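Local atomic coordinates of 2-hydroxyisobutyryl-CoA synthetase (Aquincola tertiaricarbonis, PDB entry 6HE2), a protein that belongs to the ANL superfamily of AMP-binding enzymes, in which a smaller C-terminal domain sits against a larger nucleotide-binding part. Residues 344-349 against 364-369; 400-405 against 413-418. All blocks are in the same frame, centred on the assembly; numbering follows the deposited sequence.

Contact 1: residues 344-349 against 364-369. With 8LE ([[(2~{R},3~{S},4~{R},5~{R})-5-(6-aminopurin-9-yl)-3,4-bis(oxidanyl)oxolan-2-yl]methoxy-oxidanyl-phosphoryl] 2-methyl-2-oxidanyl-propanoate), chain D.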
ATOM      1  N   ASP A 344      16.047  -4.174 -21.029  1.00 28.51           N
ATOM      2  CA  ASP A 344      15.237  -5.344 -21.385  1.00 29.18           C
ATOM      3  C   ASP A 344      15.255  -5.570 -22.868  1.00 34.68           C
ATOM      4  O   ASP A 344      15.758  -4.749 -23.635  1.00 33.90           O
ATOM      5  CB  ASP A 344      13.783  -5.160 -20.946  1.00 30.28           C
ATOM      6  CG  ASP A 344      13.628  -4.931 -19.470  1.00 33.67           C
ATOM      7  OD1 ASP A 344      14.198  -5.715 -18.693  1.00 34.72           O
ATOM      8  OD2 ASP A 344      12.984  -3.925 -19.094  1.00 34.35           O
ATOM      9  N   LEU A 345      14.688  -6.681 -23.276  1.00 32.91           N
ATOM     10  CA  LEU A 345      14.618  -7.021 -24.685  1.00 34.57           C
ATOM     11  C   LEU A 345      13.145  -7.170 -25.071  1.00 40.24           C
ATOM     12  O   LEU A 345      12.314  -7.542 -24.233  1.00 39.72           O
ATOM     13  CB  LEU A 345      15.419  -8.310 -24.911  1.00 35.43           C
ATOM     14  CG  LEU A 345      15.869  -8.625 -26.300  1.00 42.94           C
ATOM     15  CD1 LEU A 345      16.736  -7.487 -26.892  1.00 43.99           C
ATOM     16  CD2 LEU A 345      16.596  -9.962 -26.321  1.00 46.88           C
ATOM     17  N   THR A 346      12.806  -6.792 -26.299  1.00 37.01           N
ATOM     18  CA  THR A 346      11.434  -6.906 -26.796  1.00 36.22           C
ATOM     19  C   THR A 346      11.422  -6.836 -28.301  1.00 41.24           C
ATOM     20  O   THR A 346      12.415  -6.431 -28.909  1.00 41.21           O
ATOM     21  CB  THR A 346      10.481  -5.856 -26.143  1.00 37.72           C
ATOM     22  OG1 THR A 346       9.135  -6.248 -26.374  1.00 32.03           O
ATOM     23  CG2 THR A 346      10.690  -4.432 -26.662  1.00 32.67           C
ATOM     24  N   LEU A 347      10.291  -7.222 -28.893  1.00 38.18           N
ATOM     25  CA  LEU A 347      10.029  -7.098 -30.315  1.00 38.51           C
ATOM     26  C   LEU A 347       8.831  -6.158 -30.432  1.00 37.92           C
ATOM     27  O   LEU A 347       7.877  -6.311 -29.664  1.00 35.95           O
ATOM     28  CB  LEU A 347       9.693  -8.453 -30.973  1.00 39.91           C
ATOM     29  CG  LEU A 347       9.461  -8.359 -32.492  1.00 46.44           C
ATOM     30  CD1 LEU A 347      10.396  -9.258 -33.252  1.00 48.27           C
ATOM     31  CD2 LEU A 347       8.025  -8.623 -32.844  1.00 50.64           C
ATOM     32  N   TRP A 348       8.880  -5.184 -31.368  1.00 32.94           N
ATOM     33  CA  TRP A 348       7.724  -4.315 -31.589  1.00 32.56           C
ATOM     34  C   TRP A 348       7.259  -4.372 -33.025  1.00 37.58           C
ATOM     35  O   TRP A 348       8.054  -4.635 -33.916  1.00 37.32           O
ATOM     36  CB  TRP A 348       7.902  -2.869 -31.080  1.00 30.31           C
ATOM     37  CG  TRP A 348       8.769  -1.905 -31.853  1.00 31.49           C
ATOM     38  CD1 TRP A 348       9.693  -2.188 -32.827  1.00 35.07           C
ATOM     39  CD2 TRP A 348       8.845  -0.491 -31.625  1.00 30.64           C
ATOM     40  NE1 TRP A 348      10.345  -1.038 -33.208  1.00 34.28           N
ATOM     41  CE2 TRP A 348       9.842   0.021 -32.488  1.00 34.82           C
ATOM     42  CE3 TRP A 348       8.173   0.395 -30.752  1.00 30.44           C
ATOM     43  CZ2 TRP A 348      10.161   1.385 -32.534  1.00 33.98           C
ATOM     44  CZ3 TRP A 348       8.508   1.737 -30.776  1.00 32.20           C
ATOM     45  CH2 TRP A 348       9.492   2.225 -31.657  1.00 33.97           C
ATOM     46  N   THR A 349       5.955  -4.220 -33.234  1.00 37.06           N
ATOM     47  CA  THR A 349       5.321  -4.183 -34.569  1.00 39.22           C
ATOM     48  C   THR A 349       4.388  -2.980 -34.596  1.00 43.70           C
ATOM     49  O   THR A 349       4.110  -2.400 -33.541  1.00 41.42           O
ATOM     50  CB  THR A 349       4.550  -5.491 -34.899  1.00 50.18           C
ATOM     51  OG1 THR A 349       3.507  -5.700 -33.951  1.00 51.45           O
ATOM     52  CG2 THR A 349       5.447  -6.718 -34.988  1.00 50.36           C
ATOM     53  N   GLN A 364       5.167 -10.278 -27.874  1.00 34.54           N
ATOM     54  CA  GLN A 364       5.645 -11.284 -26.919  1.00 33.90           C
ATOM     55  C   GLN A 364       5.951 -10.642 -25.566  1.00 37.46           C
ATOM     56  O   GLN A 364       6.660 -11.225 -24.739  1.00 37.53           O
ATOM     57  CB  GLN A 364       6.845 -12.066 -27.488  1.00 35.42           C
ATOM     58  CG  GLN A 364       6.433 -13.156 -28.472  1.00 46.38           C
ATOM     59  CD  GLN A 364       6.609 -12.757 -29.916  1.00 72.26           C
ATOM     60  OE1 GLN A 364       7.732 -12.682 -30.433  1.00 72.93           O
ATOM     61  NE2 GLN A 364       5.500 -12.592 -30.625  1.00 63.59           N
ATOM     62  N   GLY A 365       5.387  -9.452 -25.348  1.00 33.87           N
ATOM     63  CA  GLY A 365       5.625  -8.659 -24.147  1.00 32.27           C
ATOM     64  C   GLY A 365       7.100  -8.322 -24.041  1.00 35.67           C
ATOM     65  O   GLY A 365       7.760  -8.093 -25.059  1.00 33.44           O
ATOM     66  N   ILE A 366       7.636  -8.367 -22.818  1.00 33.96           N
ATOM     67  CA  ILE A 366       9.044  -8.085 -22.504  1.00 33.79           C
ATOM     68  C   ILE A 366       9.709  -9.376 -21.999  1.00 40.33           C
ATOM     69  O   ILE A 366       9.166 -10.071 -21.143  1.00 40.98           O
ATOM     70  CB  ILE A 366       9.149  -6.857 -21.529  1.00 35.46           C
ATOM     71  CG1 ILE A 366       8.792  -5.544 -22.280  1.00 34.56           C
ATOM     72  CG2 ILE A 366      10.530  -6.757 -20.878  1.00 36.14           C
ATOM     73  CD1 ILE A 366       8.241  -4.429 -21.427  1.00 42.51           C
ATOM     74  N   PHE A 367      10.840  -9.725 -22.597  1.00 37.34           N
ATOM     75  CA  PHE A 367      11.617 -10.931 -22.306  1.00 37.69           C
ATOM     76  C   PHE A 367      13.109 -10.550 -22.384  1.00 44.59           C
ATOM     77  O   PHE A 367      13.433  -9.519 -22.957  1.00 45.31           O
ATOM     78  CB  PHE A 367      11.281 -12.040 -23.336  1.00 39.07           C
ATOM     79  CG  PHE A 367      11.324 -11.573 -24.779  1.00 39.93           C
ATOM     80  CD1 PHE A 367      10.227 -10.942 -25.360  1.00 40.04           C
ATOM     81  CD2 PHE A 367      12.478 -11.727 -25.544  1.00 41.31           C
ATOM     82  CE1 PHE A 367      10.279 -10.481 -26.677  1.00 41.10           C
ATOM     83  CE2 PHE A 367      12.532 -11.260 -26.861  1.00 43.88           C
ATOM     84  CZ  PHE A 367      11.427 -10.660 -27.425  1.00 41.77           C
ATOM     85  N   GLY A 368      13.976 -11.346 -21.784  1.00 39.70           N
ATOM     86  CA  GLY A 368      15.419 -11.149 -21.830  1.00 39.44           C
ATOM     87  C   GLY A 368      16.013  -9.800 -21.486  1.00 41.71           C
ATOM     88  O   GLY A 368      15.324  -8.882 -21.019  1.00 41.81           O
ATOM     89  N   ARG A 369      17.319  -9.683 -21.737  1.00 35.41           N
ATOM     90  CA  ARG A 369      18.114  -8.508 -21.412  1.00 33.97           C
ATOM     91  C   ARG A 369      19.174  -8.247 -22.480  1.00 36.29           C
ATOM     92  O   ARG A 369      19.513  -9.137 -23.250  1.00 35.32           O
ATOM     93  CB  ARG A 369      18.825  -8.727 -20.038  1.00 34.04           C
ATOM     94  CG  ARG A 369      17.908  -9.010 -18.820  1.00 30.82           C
ATOM     95  CD  ARG A 369      17.235  -7.774 -18.263  1.00 33.90           C
ATOM     96  NE  ARG A 369      18.224  -6.798 -17.804  1.00 37.58           N
ATOM     97  CZ  ARG A 369      17.962  -5.524 -17.543  1.00 42.83           C
ATOM     98  NH1 ARG A 369      16.730  -5.052 -17.683  1.00 27.36           N
ATOM     99  NH2 ARG A 369      18.931  -4.711 -17.152  1.00 30.92           N
TER
HETATM  100  C2  8LE D 502       8.430  -8.768 -18.293  0.50 32.40           C
HETATM  101  CAA 8LE D 502       6.422  -1.097 -11.344  0.50 24.98           C
HETATM  102  CAZ 8LE D 502       6.547  -2.516 -11.916  0.50 29.76           C
HETATM  103  CAB 8LE D 502       6.607  -2.517 -13.442  0.50 28.25           C
HETATM  104  OAF 8LE D 502       5.408  -3.310 -11.518  0.50 23.50           O
HETATM  105  CAS 8LE D 502       7.848  -3.091 -11.388  0.50 35.13           C
HETATM  106  OAD 8LE D 502       7.859  -4.046 -10.622  0.50 40.23           O
HETATM  107  OAQ 8LE D 502       9.091  -2.470 -11.820  0.50 34.28           O
HETATM  108  PBC 8LE D 502      10.552  -2.701 -11.184  0.50 39.66           P
HETATM  109  OAI 8LE D 502      10.455  -3.285  -9.792  0.50 44.02           O
HETATM  110  OAE 8LE D 502      11.313  -1.397 -11.158  0.50 39.76           O
HETATM  111  O5' 8LE D 502      11.365  -3.685 -12.171  0.50 38.10           O
HETATM  112  C5' 8LE D 502      11.365  -3.426 -13.580  0.50 31.25           C
HETATM  113  C4' 8LE D 502      11.935  -4.623 -14.328  0.50 31.28           C
HETATM  114  O4' 8LE D 502      11.145  -5.791 -14.055  0.50 30.60           O
HETATM  115  C3' 8LE D 502      11.818  -4.434 -15.832  0.50 31.00           C
HETATM  116  O3' 8LE D 502      12.898  -3.685 -16.397  0.50 29.66           O
HETATM  117  C2' 8LE D 502      11.657  -5.850 -16.367  0.50 31.23           C
HETATM  118  O2' 8LE D 502      12.929  -6.498 -16.478  0.50 31.32           O
HETATM  119  C1' 8LE D 502      10.893  -6.554 -15.248  0.50 30.51           C
HETATM  120  N9  8LE D 502       9.431  -6.548 -15.563  0.50 31.52           N
HETATM  121  C8  8LE D 502       8.502  -5.759 -14.989  0.50 29.95           C
HETATM  122  N7  8LE D 502       7.292  -6.009 -15.540  0.50 28.31           N
HETATM  123  C5  8LE D 502       7.470  -6.928 -16.509  0.50 30.48           C
HETATM  124  C4  8LE D 502       8.820  -7.274 -16.515  0.50 31.80           C
HETATM  125  N3  8LE D 502       9.274  -8.181 -17.429  0.50 32.12           N
HETATM  126  N1  8LE D 502       7.114  -8.477 -18.281  0.50 32.45           N
HETATM  127  C6  8LE D 502       6.614  -7.556 -17.417  0.50 30.75           C
HETATM  128  N6  8LE D 502       5.291  -7.285 -17.424  0.50 28.68           N
HETATM  129  O   HOH W   1      13.623  -8.604 -18.948  1.00 30.40           O
HETATM  130  O   HOH W   2       7.339  -8.520 -28.030  1.00 31.87           O
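The nucleotide site of this ANL-family enzyme is bordered by an antiparallel strand pair, 340-347 with the edge strand 366-369, where D344 meets R369 beside the ribose of 8LE. A beta bulge slips the register by one between D344 and L345, so F367 and G368 both lie opposite L345, whose N makes only weak bonds to their carbonyls; F367 N, by contrast, gives L345 O a proper hydrogen bond of 3.1 Å. G368 passes the bulge with a positive phi of 51°. Further along, T346 OG1 donates to G365 O at 2.7 Å, and a water joins L347 O to G365 O and Q364 N. The F367 ring, with CG between backbone N and carbonyl carbon (chi1 49°), turns back toward 344-349, so that L345 O lies over the centre of one ring face.

At the ligand end, the R369 chain bends twice to bring NH1 within 2.8 Å of D344 OD1 in a salt bridge. OD1 lies close to the R369 guanidinium plane, while NH1 comes in from above the carboxylate plane, the two planes standing 72° apart. D344 OD1 is also 2.7 Å from 8LE O2', and D344 OD2 is 2.7 Å from 8LE O3', one carboxylate oxygen to each ribose hydroxyl. On the adenine side, I366 O lies 3.2 Å from 8LE C2, while I366 CG2 packs on D344 CB. R369 NH1 is also hydrogen-bonded to S342 O. R369 thus probably helps, from the second shell, to fix the rotation of the D344 carboxylate facing the ribose diol.

Contact 2: residues 400-405 against 413-418; sequences HRIVIT and LLLRVE
R401 and R416 face each other as a hydrogen-bonded pair: R401 N donates to R416 O at 2.8 Å, and R416 N returns the bond to R401 O along a nearly straight path (170°). Two residues on, V403 and L414 repeat the exchange, with V403 N bonded to L414 O and L414 N to V403 O. Between and beyond these pairs come the non-hydrogen-bonded ones, and at the first of them H400 CA approaches R416 O in a CA-H...O contact of 3.0 Å.

Most apolar contacts gather on the face carrying H400, I402, I404, L413, L415 and V417. L413 has CG anti to its backbone nitrogen (chi1 -174°), which reaches CD1 across to the neighbouring strand. There L413 CD1 meets I402 CG2 at 3.6 Å and I404 CG1 at 4.0 Å. The L415 side chain instead runs alongside I402, with L415 CD1 3.8 Å from I402 CG1. The two strands form the beta hairpin 399-405/412-419 at the middle of the mixed sheet of the AMP-binding C-terminal domain. Helix 383-390 packs on this apolar face through H400 and I402, while F374 reaches I402, I404 and L413. H400 ND1 is hydrogen-bonded to Y396 OH.

The other face mixes R401 and R416 with V403 and L414, whose CB atoms pack on each other. The extended R416 chain brings NH1 to 3.8 Å from V403 CG2, while L414 CD2 sits over one face of the guanidinium, towards its rim; R416 NE forms a salt bridge with E453 on the adjoining strand. R401 bends early, at chi2 (-63°), and turns away from its partner strand, its NH1 hydrogen-bonded to H400 O at 2.9 Å and paired with E399.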
ATOM      1  N   HIS A 400      25.425 -24.463 -20.912  1.00 29.99           N
ATOM      2  CA  HIS A 400      26.046 -24.226 -22.205  1.00 28.85           C
ATOM      3  C   HIS A 400      27.089 -23.095 -22.094  1.00 34.00           C
ATOM      4  O   HIS A 400      27.115 -22.358 -21.098  1.00 34.46           O
ATOM      5  CB  HIS A 400      24.978 -23.913 -23.283  1.00 28.47           C
ATOM      6  CG  HIS A 400      24.292 -22.597 -23.104  1.00 31.30           C
ATOM      7  ND1 HIS A 400      23.233 -22.445 -22.215  1.00 32.88           N
ATOM      8  CD2 HIS A 400      24.535 -21.409 -23.705  1.00 32.66           C
ATOM      9  CE1 HIS A 400      22.857 -21.180 -22.317  1.00 32.52           C
ATOM     10  NE2 HIS A 400      23.621 -20.511 -23.193  1.00 32.73           N
ATOM     11  N   ARG A 401      27.958 -22.979 -23.102  1.00 28.95           N
ATOM     12  CA  ARG A 401      28.932 -21.895 -23.196  1.00 29.55           C
ATOM     13  C   ARG A 401      28.913 -21.318 -24.601  1.00 34.77           C
ATOM     14  O   ARG A 401      28.625 -22.050 -25.561  1.00 34.42           O
ATOM     15  CB  ARG A 401      30.347 -22.315 -22.765  1.00 30.25           C
ATOM     16  CG  ARG A 401      30.568 -22.357 -21.237  1.00 38.53           C
ATOM     17  CD  ARG A 401      30.422 -20.993 -20.564  1.00 40.94           C
ATOM     18  NE  ARG A 401      30.600 -21.017 -19.109  1.00 38.00           N
ATOM     19  CZ  ARG A 401      29.632 -21.247 -18.225  1.00 47.22           C
ATOM     20  NH1 ARG A 401      28.400 -21.525 -18.635  1.00 29.32           N
ATOM     21  NH2 ARG A 401      29.896 -21.230 -16.924  1.00 37.35           N
ATOM     22  N   ILE A 402      29.142 -19.995 -24.717  1.00 32.74           N
ATOM     23  CA  ILE A 402      29.163 -19.290 -26.005  1.00 33.68           C
ATOM     24  C   ILE A 402      30.609 -18.945 -26.308  1.00 40.48           C
ATOM     25  O   ILE A 402      31.232 -18.232 -25.535  1.00 41.46           O
ATOM     26  CB  ILE A 402      28.232 -18.044 -26.065  1.00 36.59           C
ATOM     27  CG1 ILE A 402      26.740 -18.414 -25.811  1.00 35.60           C
ATOM     28  CG2 ILE A 402      28.385 -17.346 -27.406  1.00 38.83           C
ATOM     29  CD1 ILE A 402      25.870 -17.275 -25.309  1.00 35.74           C
ATOM     30  N   VAL A 403      31.150 -19.494 -27.397  1.00 39.26           N
ATOM     31  CA  VAL A 403      32.532 -19.279 -27.815  1.00 41.61           C
ATOM     32  C   VAL A 403      32.551 -18.620 -29.188  1.00 47.37           C
ATOM     33  O   VAL A 403      32.028 -19.181 -30.159  1.00 45.85           O
ATOM     34  CB  VAL A 403      33.367 -20.589 -27.810  1.00 47.27           C
ATOM     35  CG1 VAL A 403      34.860 -20.293 -27.989  1.00 49.40           C
ATOM     36  CG2 VAL A 403      33.120 -21.423 -26.549  1.00 46.51           C
ATOM     37  N   ILE A 404      33.165 -17.431 -29.265  1.00 47.09           N
ATOM     38  CA  ILE A 404      33.308 -16.662 -30.510  1.00 49.22           C
ATOM     39  C   ILE A 404      34.783 -16.643 -30.912  1.00 58.33           C
ATOM     40  O   ILE A 404      35.651 -16.475 -30.052  1.00 58.67           O
ATOM     41  CB  ILE A 404      32.753 -15.197 -30.411  1.00 51.61           C
ATOM     42  CG1 ILE A 404      31.439 -15.113 -29.621  1.00 49.26           C
ATOM     43  CG2 ILE A 404      32.627 -14.539 -31.809  1.00 52.18           C
ATOM     44  CD1 ILE A 404      31.390 -13.909 -28.753  1.00 55.82           C
ATOM     45  N   THR A 405      35.053 -16.781 -32.221  1.00 58.42           N
ATOM     46  CA  THR A 405      36.398 -16.739 -32.796  1.00 61.94           C
ATOM     47  C   THR A 405      36.434 -15.834 -34.042  1.00 69.00           C
ATOM     48  O   THR A 405      35.379 -15.550 -34.622  1.00 68.22           O
ATOM     49  CB  THR A 405      36.932 -18.162 -33.057  1.00 76.00           C
ATOM     50  OG1 THR A 405      35.919 -18.949 -33.695  1.00 77.68           O
ATOM     51  CG2 THR A 405      37.404 -18.859 -31.778  1.00 74.09           C
ATOM     52  N   LEU A 413      30.630 -18.442 -34.614  1.00 58.71           N
ATOM     53  CA  LEU A 413      29.850 -18.630 -33.387  1.00 55.07           C
ATOM     54  C   LEU A 413      29.653 -20.108 -33.014  1.00 54.36           C
ATOM     55  O   LEU A 413      28.911 -20.827 -33.684  1.00 54.30           O
ATOM     56  CB  LEU A 413      28.504 -17.875 -33.476  1.00 54.47           C
ATOM     57  CG  LEU A 413      27.626 -17.860 -32.221  1.00 57.78           C
ATOM     58  CD1 LEU A 413      28.372 -17.291 -31.027  1.00 58.14           C
ATOM     59  CD2 LEU A 413      26.360 -17.076 -32.455  1.00 59.17           C
ATOM     60  N   LEU A 414      30.322 -20.548 -31.934  1.00 47.15           N
ATOM     61  CA  LEU A 414      30.256 -21.918 -31.426  1.00 44.48           C
ATOM     62  C   LEU A 414      29.460 -22.013 -30.111  1.00 43.12           C
ATOM     63  O   LEU A 414      29.665 -21.224 -29.191  1.00 40.98           O
ATOM     64  CB  LEU A 414      31.678 -22.507 -31.250  1.00 45.46           C
ATOM     65  CG  LEU A 414      31.799 -23.923 -30.625  1.00 49.82           C
ATOM     66  CD1 LEU A 414      31.279 -25.005 -31.560  1.00 49.86           C
ATOM     67  CD2 LEU A 414      33.231 -24.221 -30.206  1.00 53.65           C
ATOM     68  N   LEU A 415      28.602 -23.024 -30.020  1.00 38.71           N
ATOM     69  CA  LEU A 415      27.788 -23.289 -28.846  1.00 37.82           C
ATOM     70  C   LEU A 415      28.143 -24.651 -28.274  1.00 41.02           C
ATOM     71  O   LEU A 415      28.028 -25.659 -28.983  1.00 40.77           O
ATOM     72  CB  LEU A 415      26.310 -23.237 -29.245  1.00 38.23           C
ATOM     73  CG  LEU A 415      25.426 -22.302 -28.454  1.00 44.46           C
ATOM     74  CD1 LEU A 415      25.826 -20.818 -28.664  1.00 45.45           C
ATOM     75  CD2 LEU A 415      23.983 -22.514 -28.827  1.00 45.90           C
ATOM     76  N   ARG A 416      28.620 -24.675 -27.002  1.00 36.17           N
ATOM     77  CA  ARG A 416      28.981 -25.909 -26.282  1.00 35.04           C
ATOM     78  C   ARG A 416      27.823 -26.202 -25.357  1.00 35.95           C
ATOM     79  O   ARG A 416      27.578 -25.434 -24.450  1.00 36.21           O
ATOM     80  CB  ARG A 416      30.315 -25.758 -25.530  1.00 34.63           C
ATOM     81  CG  ARG A 416      31.521 -25.683 -26.475  1.00 46.48           C
ATOM     82  CD  ARG A 416      32.804 -26.205 -25.858  1.00 61.39           C
ATOM     83  NE  ARG A 416      33.798 -26.493 -26.895  1.00 81.54           N
ATOM     84  CZ  ARG A 416      34.861 -25.736 -27.162  1.00100.97           C
ATOM     85  NH1 ARG A 416      35.113 -24.649 -26.439  1.00 84.54           N
ATOM     86  NH2 ARG A 416      35.693 -26.073 -28.140  1.00 90.88           N
ATOM     87  N   VAL A 417      27.044 -27.242 -25.651  1.00 31.25           N
ATOM     88  CA  VAL A 417      25.794 -27.536 -24.956  1.00 29.85           C
ATOM     89  C   VAL A 417      25.797 -28.862 -24.209  1.00 34.10           C
ATOM     90  O   VAL A 417      26.167 -29.895 -24.762  1.00 32.16           O
ATOM     91  CB  VAL A 417      24.580 -27.455 -25.943  1.00 32.79           C
ATOM     92  CG1 VAL A 417      23.240 -27.580 -25.218  1.00 32.39           C
ATOM     93  CG2 VAL A 417      24.607 -26.177 -26.792  1.00 32.37           C
ATOM     94  N   GLU A 418      25.279 -28.844 -22.973  1.00 31.48           N
ATOM     95  CA  GLU A 418      25.117 -30.089 -22.245  1.00 31.76           C
ATOM     96  C   GLU A 418      23.779 -30.749 -22.617  1.00 35.90           C
ATOM     97  O   GLU A 418      22.726 -30.109 -22.500  1.00 32.79           O
ATOM     98  CB  GLU A 418      25.119 -29.854 -20.733  1.00 33.31           C
ATOM     99  CG  GLU A 418      26.507 -29.770 -20.135  1.00 40.28           C
ATOM    100  CD  GLU A 418      26.520 -29.755 -18.624  1.00 47.42           C
ATOM    101  OE1 GLU A 418      25.610 -30.355 -18.006  1.00 40.91           O
ATOM    102  OE2 GLU A 418      27.472 -29.176 -18.056  1.00 40.80           O
TER

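In the fold
Contact 1 comes first along the chain, and the two belong to different sheets. Their centres are 24 Å apart and their nearest atoms about 11 Å, so the two do not meet. Contact 1 borders the nucleotide, its centre about 8 Å from that of the chain; contact 2 lies well out, about 30 Å from the same point. Helix 383-390 serves both. L345, F367 and R369 meet its start at S384 or E385, while H400 and I402 pack on I386, and H400 also on D387 and L390. In ANL enzymes the C-terminal domain can rotate against the larger part, so the packing of this helix on contact 1 probably belongs to the orientation seen in this structure.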